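Prokaryotic transcription elongation factor GreA/GreB (Nitrosomonas europaea, PDB 2PN0) is a GreA/GreB-type factor encoded by rnk that probably binds RNA polymerase and may modulate transcription elongation. Local coordinates at residues 6-16 against 43-53; 103-111 against 120-128. All coordinates share one frame; numbering follows the deposited sequence. Where two conformers were deposited one is given.

Contact 1 (6-16 against 43-53); sequences KPKIMISSLDA and RAEVVDPEEIP
Lys-6 meets Arg-43 through its carbonyl: Arg-43 NH2 donates to Lys-6 O at 2.7 Å, with the oxygen 5° out of the guanidinium plane, and NH1 adds a weak second bond to the same atom. The arginine bends at chi3 (-53°) to bring its guanidinium there. Over one face of that group lies CG of Lys-8, whose chain crosses Arg-43 at about a right angle; its NZ stops 3.5 Å from Arg-43 NH2, two like charges close together without a bond. Strands 10-12 and 45-47 then run parallel, their axes 4.7 Å apart. Ile-9 O accepts from Glu-45 N, Ile-11 N donates to Glu-45 O, and Ile-11 O accepts from Val-47 N at 2.9 Å, so Ile-11 uses both its amide and its carbonyl. Ile-9 CG1 also packs on Ala-44 CB. The selenomethionine Met-10 runs alongside one conformer of Glu-45. A turn at chi3 (51°) carries CE to Val-47 CG2 at 3.6 Å and near Ile-52, while SE lies 3.8 Å from Pro-53 CD. From the other face of the two strands Ile-11 packs on Leu-41 of helix 34-42. Ser-12 presents CB to Pro-49 CG at 3.7 Å, and its OG accepts from Asp-15 N at 3.1 Å, capping the N terminus of helix 13-25. Val-46 CG1 lies against the first turn of this helix, touching Ala-16 CB. The chemistry thus divides along the segment: a carbonyl gripped by the guanidinium, with a second positive group nearby, then backbone pairing, and apolar cover at Met-10. The helix start follows directly on that pairing: Ser-12 caps it from within its own segment, and strand 45-47 adds one weak bond, Ser-13 N to Val-47 O.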
loop_
_atom_site.group_PDB
_atom_site.type_symbol
_atom_site.label_atom_id
_atom_site.label_comp_id
_atom_site.label_asym_id
_atom_site.label_seq_id
_atom_site.Cartn_x
_atom_site.Cartn_y
_atom_site.Cartn_z
ATOM N N LYS A 6 3.286 12.182 -19.661
ATOM C CA LYS A 6 3.868 12.185 -21.037
ATOM C C LYS A 6 4.133 10.763 -21.577
ATOM O O LYS A 6 3.447 10.339 -22.512
ATOM C CB LYS A 6 5.119 13.074 -21.109
ATOM C CG LYS A 6 5.904 13.003 -22.421
ATOM C CD LYS A 6 5.256 13.805 -23.534
ATOM C CE LYS A 6 4.408 12.920 -24.443
ATOM N NZ LYS A 6 4.020 13.689 -25.663
ATOM N N PRO A 7 5.104 10.018 -20.989
ATOM C CA PRO A 7 5.353 8.701 -21.576
ATOM C C PRO A 7 4.269 7.696 -21.180
ATOM O O PRO A 7 3.996 7.499 -20.000
ATOM C CB PRO A 7 6.717 8.305 -21.003
ATOM C CG PRO A 7 6.816 9.034 -19.695
ATOM C CD PRO A 7 5.964 10.274 -19.810
ATOM N N LYS A 8 3.649 7.097 -22.189
ATOM C CA LYS A 8 2.644 6.069 -21.996
ATOM C C LYS A 8 3.315 4.831 -21.414
ATOM O O LYS A 8 4.442 4.495 -21.791
ATOM C CB LYS A 8 1.995 5.720 -23.341
ATOM C CG LYS A 8 1.743 6.913 -24.254
ATOM C CD LYS A 8 0.783 6.537 -25.372
ATOM C CE LYS A 8 0.788 7.575 -26.488
ATOM N NZ LYS A 8 0.514 8.970 -26.001
ATOM N N ILE A 9 2.651 4.169 -20.472
ATOM C CA ILE A 9 3.118 2.862 -20.026
ATOM C C ILE A 9 2.703 1.857 -21.093
ATOM O O ILE A 9 1.843 2.157 -21.922
ATOM C CB ILE A 9 2.548 2.456 -18.627
ATOM C CG1 ILE A 9 1.012 2.299 -18.683
ATOM C CG2 ILE A 9 3.066 3.440 -17.538
ATOM C CD1 ILE A 9 0.378 1.461 -17.532
HETATM N N MSE A 10 3.319 0.677 -21.064
HETATM C CA MSE A 10 2.983 -0.422 -21.959
HETATM C C MSE A 10 2.294 -1.520 -21.151
HETATM O O MSE A 10 2.777 -1.877 -20.058
HETATM C CB MSE A 10 4.251 -1.008 -22.606
HETATM C CG MSE A 10 5.243 0.008 -23.153
HETATM SE SE MSE A 10 6.817 -0.794 -24.026
HETATM C CE MSE A 10 5.909 -2.027 -25.228
ATOM N N ILE A 11 1.183 -2.037 -21.691
ATOM C CA ILE A 11 0.410 -3.168 -21.136
ATOM C C ILE A 11 0.106 -4.155 -22.239
ATOM O O ILE A 11 -0.013 -3.751 -23.393
ATOM C CB ILE A 11 -1.034 -2.760 -20.730
ATOM C CG1 ILE A 11 -1.370 -1.335 -21.173
ATOM C CG2 ILE A 11 -1.335 -3.150 -19.285
ATOM C CD1 ILE A 11 -2.551 -0.725 -20.437
ATOM N N SER A 12 -0.110 -5.419 -21.873
ATOM C CA SER A 12 -0.606 -6.391 -22.829
ATOM C C SER A 12 -2.095 -6.152 -23.018
ATOM O O SER A 12 -2.757 -5.542 -22.154
ATOM C CB SER A 12 -0.362 -7.827 -22.356
ATOM O OG SER A 12 -1.310 -8.208 -21.379
ATOM N N SER A 13 -2.598 -6.644 -24.145
ATOM C CA SER A 13 -4.019 -6.563 -24.476
ATOM C C SER A 13 -4.871 -7.222 -23.388
ATOM O O SER A 13 -5.909 -6.681 -22.992
ATOM C CB SER A 13 -4.281 -7.226 -25.829
ATOM O OG SER A 13 -5.558 -6.877 -26.336
ATOM N N LEU A 14 -4.419 -8.395 -22.936
ATOM C CA LEU A 14 -5.053 -9.177 -21.883
ATOM C C LEU A 14 -5.178 -8.372 -20.610
ATOM O O LEU A 14 -6.257 -8.286 -20.026
ATOM C CB LEU A 14 -4.222 -10.433 -21.603
ATOM C CG LEU A 14 -4.658 -11.487 -20.575
ATOM C CD1 LEU A 14 -6.156 -11.808 -20.661
ATOM C CD2 LEU A 14 -3.836 -12.763 -20.743
ATOM N N ASP A 15 -4.078 -7.788 -20.158
ATOM C CA ASP A 15 -4.143 -6.987 -18.939
ATOM C C ASP A 15 -4.975 -5.717 -19.047
ATOM O O ASP A 15 -5.685 -5.384 -18.102
ATOM C CB ASP A 15 -2.763 -6.782 -18.309
ATOM C CG ASP A 15 -2.105 -8.110 -17.944
ATOM O OD1 ASP A 15 -2.778 -8.984 -17.325
ATOM O OD2 ASP A 15 -0.934 -8.313 -18.296
ATOM N N ALA A 16 -4.917 -5.033 -20.192
ATOM C CA ALA A 16 -5.774 -3.847 -20.432
ATOM C C ALA A 16 -7.235 -4.222 -20.279
ATOM O O ALA A 16 -8.012 -3.523 -19.610
ATOM C CB ALA A 16 -5.543 -3.250 -21.835
ATOM N N ARG A 43 -4.602 5.969 -21.662
ATOM C CA ARG A 43 -3.637 6.460 -22.648
ATOM C C ARG A 43 -2.443 5.517 -22.836
ATOM O O ARG A 43 -1.482 5.833 -23.568
ATOM C CB ARG A 43 -3.136 7.835 -22.240
ATOM C CG ARG A 43 -2.329 7.820 -20.966
ATOM C CD ARG A 43 -1.847 9.210 -20.632
ATOM N NE ARG A 43 -1.137 9.820 -21.759
ATOM C CZ ARG A 43 0.183 9.962 -21.821
ATOM N NH1 ARG A 43 0.945 9.544 -20.812
ATOM N NH2 ARG A 43 0.740 10.534 -22.886
ATOM N N ALA A 44 -2.505 4.361 -22.186
ATOM C CA ALA A 44 -1.432 3.381 -22.306
ATOM C C ALA A 44 -1.282 2.871 -23.746
ATOM O O ALA A 44 -2.228 2.902 -24.555
ATOM C CB ALA A 44 -1.673 2.225 -21.372
ATOM N N GLU A 45 -0.086 2.404 -24.061
ATOM C CA GLU A 45 0.103 1.735 -25.331
ATOM C C GLU A 45 -0.091 0.248 -25.120
ATOM O O GLU A 45 0.589 -0.378 -24.289
ATOM C CB GLU A 45 1.430 2.093 -26.003
ATOM C CG GLU A 45 2.700 1.943 -25.197
ATOM C CD GLU A 45 3.918 1.967 -26.110
ATOM O OE1 GLU A 45 4.128 0.978 -26.848
ATOM O OE2 GLU A 45 4.655 2.980 -26.101
ATOM N N VAL A 46 -1.073 -0.290 -25.832
ATOM C CA VAL A 46 -1.458 -1.680 -25.686
ATOM C C VAL A 46 -0.722 -2.526 -26.714
ATOM O O VAL A 46 -0.983 -2.437 -27.912
ATOM C CB VAL A 46 -2.989 -1.883 -25.833
ATOM C CG1 VAL A 46 -3.373 -3.261 -25.364
ATOM C CG2 VAL A 46 -3.769 -0.855 -25.039
ATOM N N VAL A 47 0.202 -3.352 -26.243
ATOM C CA VAL A 47 1.012 -4.140 -27.160
ATOM C C VAL A 47 0.772 -5.635 -26.944
ATOM O O VAL A 47 0.120 -6.034 -25.975
ATOM C CB VAL A 47 2.523 -3.784 -27.037
ATOM C CG1 VAL A 47 2.766 -2.307 -27.347
ATOM C CG2 VAL A 47 3.049 -4.120 -25.661
ATOM N N ASP A 48 1.273 -6.457 -27.857
ATOM C CA ASP A 48 1.356 -7.880 -27.601
ATOM C C ASP A 48 2.330 -8.078 -26.431
ATOM O O ASP A 48 3.318 -7.343 -26.335
ATOM C CB ASP A 48 1.887 -8.610 -28.830
ATOM C CG ASP A 48 2.022 -10.099 -28.598
ATOM O OD1 ASP A 48 0.985 -10.802 -28.621
ATOM O OD2 ASP A 48 3.155 -10.565 -28.369
ATOM N N PRO A 49 2.065 -9.064 -25.545
ATOM C CA PRO A 49 2.996 -9.352 -24.438
ATOM C C PRO A 49 4.479 -9.439 -24.848
ATOM O O PRO A 49 5.360 -9.058 -24.060
ATOM C CB PRO A 49 2.505 -10.708 -23.923
ATOM C CG PRO A 49 1.034 -10.700 -24.205
ATOM C CD PRO A 49 0.876 -9.944 -25.501
ATOM N N GLU A 50 4.736 -9.907 -26.074
ATOM C CA GLU A 50 6.090 -10.150 -26.573
ATOM C C GLU A 50 6.968 -8.921 -26.731
ATOM O O GLU A 50 8.194 -9.044 -26.619
ATOM C CB GLU A 50 6.076 -10.894 -27.923
ATOM C CG GLU A 50 5.482 -12.309 -27.911
ATOM C CD GLU A 50 5.866 -13.114 -26.682
ATOM O OE1 GLU A 50 4.935 -13.558 -25.971
ATOM O OE2 GLU A 50 7.085 -13.285 -26.421
ATOM N N GLU A 51 6.378 -7.758 -27.026
ATOM C CA GLU A 51 7.272 -6.604 -27.179
ATOM C C GLU A 51 7.201 -5.605 -26.030
ATOM O O GLU A 51 7.703 -4.483 -26.121
ATOM C CB GLU A 51 7.211 -5.958 -28.597
ATOM C CG GLU A 51 8.595 -5.314 -29.068
ATOM C CD GLU A 51 9.733 -6.387 -29.152
ATOM O OE1 GLU A 51 10.928 -6.042 -28.909
ATOM O OE2 GLU A 51 9.432 -7.563 -29.459
ATOM N N ILE A 52 6.651 -6.066 -24.905
ATOM C CA ILE A 52 6.872 -5.375 -23.623
ATOM C C ILE A 52 8.186 -5.918 -23.063
ATOM O O ILE A 52 8.307 -7.130 -22.837
ATOM C CB ILE A 52 5.794 -5.650 -22.554
ATOM C CG1 ILE A 52 4.427 -5.139 -22.981
ATOM C CG2 ILE A 52 6.189 -4.982 -21.235
ATOM C CD1 ILE A 52 3.315 -5.749 -22.198
ATOM N N PRO A 53 9.176 -5.033 -22.829
ATOM C CA PRO A 53 10.481 -5.493 -22.328
ATOM C C PRO A 53 10.372 -6.213 -20.979
ATOM O O PRO A 53 9.489 -5.864 -20.181
ATOM C CB PRO A 53 11.285 -4.196 -22.196
ATOM C CG PRO A 53 10.587 -3.203 -23.075
ATOM C CD PRO A 53 9.142 -3.574 -23.052
#

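Contact 2 (103-111 against 120-128)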
loop_
_atom_site.group_PDB
_atom_site.type_symbol
_atom_site.label_atom_id
_atom_site.label_comp_id
_atom_site.label_asym_id
_atom_site.label_seq_id
_atom_site.Cartn_x
_atom_site.Cartn_y
_atom_site.Cartn_z
ATOM N N GLY A 103 3.607 -0.653 -14.796
ATOM C CA GLY A 103 4.207 0.235 -15.788
ATOM C C GLY A 103 5.564 0.808 -15.403
ATOM O O GLY A 103 6.274 1.381 -16.269
ATOM N N LEU A 104 5.962 0.651 -14.144
ATOM C CA LEU A 104 7.305 1.073 -13.734
ATOM C C LEU A 104 8.339 0.126 -14.389
ATOM O O LEU A 104 7.971 -0.919 -14.987
ATOM C CB LEU A 104 7.450 1.037 -12.217
ATOM C CG LEU A 104 6.589 2.072 -11.501
ATOM C CD1 LEU A 104 7.053 2.023 -10.014
ATOM C CD2 LEU A 104 6.764 3.433 -12.104
ATOM N N ALA A 105 9.617 0.493 -14.314
ATOM C CA ALA A 105 10.668 -0.343 -14.913
ATOM C C ALA A 105 11.854 -0.572 -13.959
ATOM O O ALA A 105 12.043 0.200 -13.022
ATOM C CB ALA A 105 11.152 0.284 -16.194
ATOM N N GLN A 106 12.627 -1.635 -14.211
ATOM C CA GLN A 106 13.864 -1.910 -13.483
ATOM C C GLN A 106 14.702 -0.630 -13.410
ATOM O O GLN A 106 14.831 0.104 -14.410
ATOM C CB GLN A 106 14.659 -3.038 -14.185
ATOM C CG GLN A 106 15.829 -3.645 -13.369
ATOM C CD GLN A 106 17.120 -2.804 -13.437
ATOM O OE1 GLN A 106 17.267 -1.959 -14.328
ATOM N NE2 GLN A 106 18.032 -3.007 -12.486
ATOM N N GLY A 107 15.237 -0.344 -12.223
ATOM C CA GLY A 107 16.019 0.855 -12.012
ATOM C C GLY A 107 15.233 2.016 -11.411
ATOM O O GLY A 107 15.853 2.931 -10.838
ATOM N N ASP A 108 13.890 1.981 -11.541
ATOM C CA ASP A 108 13.034 3.062 -11.063
ATOM C C ASP A 108 13.045 3.071 -9.546
ATOM O O ASP A 108 13.192 2.014 -8.906
ATOM C CB ASP A 108 11.584 2.924 -11.541
ATOM C CG ASP A 108 11.395 3.357 -12.967
ATOM O OD1 ASP A 108 12.363 3.907 -13.561
ATOM O OD2 ASP A 108 10.286 3.111 -13.509
ATOM N N GLU A 109 12.950 4.257 -8.973
ATOM C CA GLU A 109 12.879 4.370 -7.508
ATOM C C GLU A 109 11.508 4.887 -7.051
ATOM O O GLU A 109 10.902 5.759 -7.694
ATOM C CB GLU A 109 14.041 5.260 -6.998
ATOM C CG GLU A 109 15.398 4.534 -7.185
ATOM C CD GLU A 109 16.652 5.377 -6.870
ATOM O OE1 GLU A 109 16.566 6.611 -6.689
ATOM O OE2 GLU A 109 17.726 4.736 -6.778
ATOM N N ILE A 110 11.004 4.336 -5.951
ATOM C CA ILE A 110 9.763 4.869 -5.386
ATOM C C ILE A 110 9.960 4.841 -3.898
ATOM O O ILE A 110 10.943 4.268 -3.403
ATOM C CB ILE A 110 8.484 4.060 -5.788
ATOM C CG1 ILE A 110 8.644 2.577 -5.489
ATOM C CG2 ILE A 110 8.115 4.330 -7.266
ATOM C CD1 ILE A 110 7.271 1.802 -5.794
ATOM N N GLU A 111 9.035 5.451 -3.184
ATOM C CA GLU A 111 9.151 5.488 -1.743
ATOM C C GLU A 111 7.760 5.450 -1.099
ATOM O O GLU A 111 6.746 5.846 -1.716
ATOM C CB GLU A 111 9.970 6.725 -1.292
ATOM C CG GLU A 111 9.288 8.030 -1.551
ATOM C CD GLU A 111 10.197 9.231 -1.291
ATOM O OE1 GLU A 111 11.460 9.138 -1.415
ATOM O OE2 GLU A 111 9.606 10.263 -0.994
ATOM N N LEU A 120 10.593 5.044 3.362
ATOM C CA LEU A 120 11.349 3.917 2.869
ATOM C C LEU A 120 11.526 4.190 1.391
ATOM O O LEU A 120 10.553 4.187 0.624
ATOM C CB LEU A 120 10.560 2.627 3.056
ATOM C CG LEU A 120 11.280 1.405 2.486
ATOM C CD1 LEU A 120 12.595 1.163 3.278
ATOM C CD2 LEU A 120 10.384 0.224 2.564
ATOM N N ARG A 121 12.764 4.426 0.974
ATOM C CA ARG A 121 13.034 4.640 -0.447
ATOM C C ARG A 121 13.739 3.398 -1.067
ATOM O O ARG A 121 14.780 2.943 -0.557
ATOM C CB ARG A 121 13.907 5.886 -0.671
ATOM C CG ARG A 121 14.086 6.210 -2.180
ATOM C CD ARG A 121 14.704 7.608 -2.347
ATOM N NE ARG A 121 14.866 7.982 -3.750
ATOM C CZ ARG A 121 13.887 8.411 -4.554
ATOM N NH1 ARG A 121 12.629 8.527 -4.118
ATOM N NH2 ARG A 121 14.172 8.682 -5.836
ATOM N N VAL A 122 13.173 2.869 -2.140
ATOM C CA VAL A 122 13.628 1.586 -2.689
ATOM C C VAL A 122 13.885 1.725 -4.180
ATOM O O VAL A 122 13.290 2.585 -4.839
ATOM C CB VAL A 122 12.614 0.445 -2.453
ATOM C CG1 VAL A 122 12.483 0.143 -0.932
ATOM C CG2 VAL A 122 11.191 0.774 -3.064
ATOM N N ARG A 123 14.778 0.873 -4.701
ATOM C CA ARG A 123 14.982 0.830 -6.129
ATOM C C ARG A 123 14.583 -0.535 -6.628
ATOM O O ARG A 123 14.855 -1.534 -5.975
ATOM C CB ARG A 123 16.473 1.060 -6.445
ATOM C CG ARG A 123 16.814 1.007 -7.935
ATOM C CD ARG A 123 18.348 1.022 -8.112
ATOM N NE ARG A 123 18.920 2.274 -7.609
ATOM C CZ ARG A 123 20.230 2.507 -7.513
ATOM N NH1 ARG A 123 21.096 1.548 -7.860
ATOM N NH2 ARG A 123 20.679 3.682 -7.056
ATOM N N ILE A 124 13.979 -0.579 -7.808
ATOM C CA ILE A 124 13.651 -1.851 -8.408
ATOM C C ILE A 124 14.912 -2.459 -8.983
ATOM O O ILE A 124 15.510 -1.906 -9.917
ATOM C CB ILE A 124 12.595 -1.710 -9.528
ATOM C CG1 ILE A 124 11.250 -1.188 -8.944
ATOM C CG2 ILE A 124 12.443 -3.072 -10.280
ATOM C CD1 ILE A 124 10.218 -0.806 -9.977
ATOM N N VAL A 125 15.327 -3.587 -8.404
ATOM C CA VAL A 125 16.589 -4.209 -8.787
ATOM C C VAL A 125 16.400 -5.226 -9.927
ATOM O O VAL A 125 17.323 -5.421 -10.762
ATOM C CB VAL A 125 17.380 -4.790 -7.565
ATOM C CG1 VAL A 125 17.758 -3.690 -6.615
ATOM C CG2 VAL A 125 16.624 -5.825 -6.856
ATOM N N GLU A 126 15.208 -5.811 -10.005
ATOM C CA GLU A 126 14.897 -6.861 -10.999
ATOM C C GLU A 126 13.404 -7.034 -11.141
ATOM O O GLU A 126 12.653 -6.871 -10.176
ATOM C CB GLU A 126 15.503 -8.199 -10.553
ATOM C CG GLU A 126 15.475 -9.299 -11.632
ATOM C CD GLU A 126 16.217 -10.555 -11.252
ATOM O OE1 GLU A 126 16.730 -10.669 -10.109
ATOM O OE2 GLU A 126 16.259 -11.455 -12.117
ATOM N N VAL A 127 12.981 -7.380 -12.351
ATOM C CA VAL A 127 11.576 -7.708 -12.631
ATOM C C VAL A 127 11.567 -9.121 -13.227
ATOM O O VAL A 127 12.380 -9.414 -14.084
ATOM C CB VAL A 127 11.004 -6.695 -13.625
ATOM C CG1 VAL A 127 9.583 -7.061 -13.999
ATOM C CG2 VAL A 127 11.036 -5.271 -13.011
ATOM N N THR A 128 10.678 -9.993 -12.757
ATOM C CA THR A 128 10.616 -11.364 -13.248
ATOM C C THR A 128 9.151 -11.743 -13.430
ATOM O O THR A 128 8.303 -11.365 -12.639
ATOM C CB THR A 128 11.267 -12.327 -12.254
ATOM O OG1 THR A 128 10.666 -12.138 -10.969
ATOM C CG2 THR A 128 12.769 -12.065 -12.146
#
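The beta hairpin of strands 109-113 and 119-128 provides this contact, along with the type II turn from Ala-105 to Asp-108 that leads into it. Ile-110 and Val-122 form a hydrogen-bonded antiparallel pair; Val-122 N to Ile-110 O is nearly straight at 178°. Pairing extends back into the turn ahead of strand 109-113, where Asp-108 O accepts from Ile-124 N and Gly-107 N donates to Ile-124 O at 2.8 Å. On one face, Glu-109, Glu-111, Arg-121 and Arg-123 build a salt-bridge network. Arg-123 grips Glu-109 side-on: NE (2.9 Å) and NH2 both reach OE2, NE at its anti lone pair, with carboxylate and guanidinium nearly coplanar. Arg-121 is turned quite differently, its guanidinium plane 85° from the Glu-109 carboxylate; NH2 meets OE1 at 3.3 Å while Glu-109 CB lies over the rim of one face of the Arg-121 guanidinium. Arg-121 NH1 goes to Glu-111 OE1 at 3.0 Å, from above that carboxylate. An alanine at Glu-109 would remove this bridging carboxylate and is likely to leave Arg-123 without its mate and Arg-121 with Glu-111 alone among these acids. The opposite face carries Ile-110 against Val-122, and Ile-124 CD1 packs on Leu-104 CB at 4.0 Å. With CG set opposite the backbone N (chi1 -167°) and a bend at chi2, Gln-106 brings NE2 to Val-125 O at 3.0 Å, the donor standing above the carbonyl plane. Val-125 and Glu-126 both face Arg-64 of strand 62-67, the pattern of a classic beta bulge in the central strand of an antiparallel sheet.

Overall arrangement
From the N terminus, contact 1 forms first: segment 43-53 returns to 6-16 after a mostly helical excursion, closing a loop of 26 intervening residues that holds most of helix 13-25 and all of helix 34-42. Contact 2 closes later, with only eight residues between 103-111 and 120-128. The two are therefore in series, neither nesting nor crossing, and their centres are about 18 Å apart. Contact 1 ties the parallel strand pair to the N-terminal helices; contact 2 joins the edge strand 109-113 to the central strand 119-128, which strand 62-67 flanks on its other side. They still touch, Ile-9 CG2 packing on Gly-103 CA at 3.8 Å.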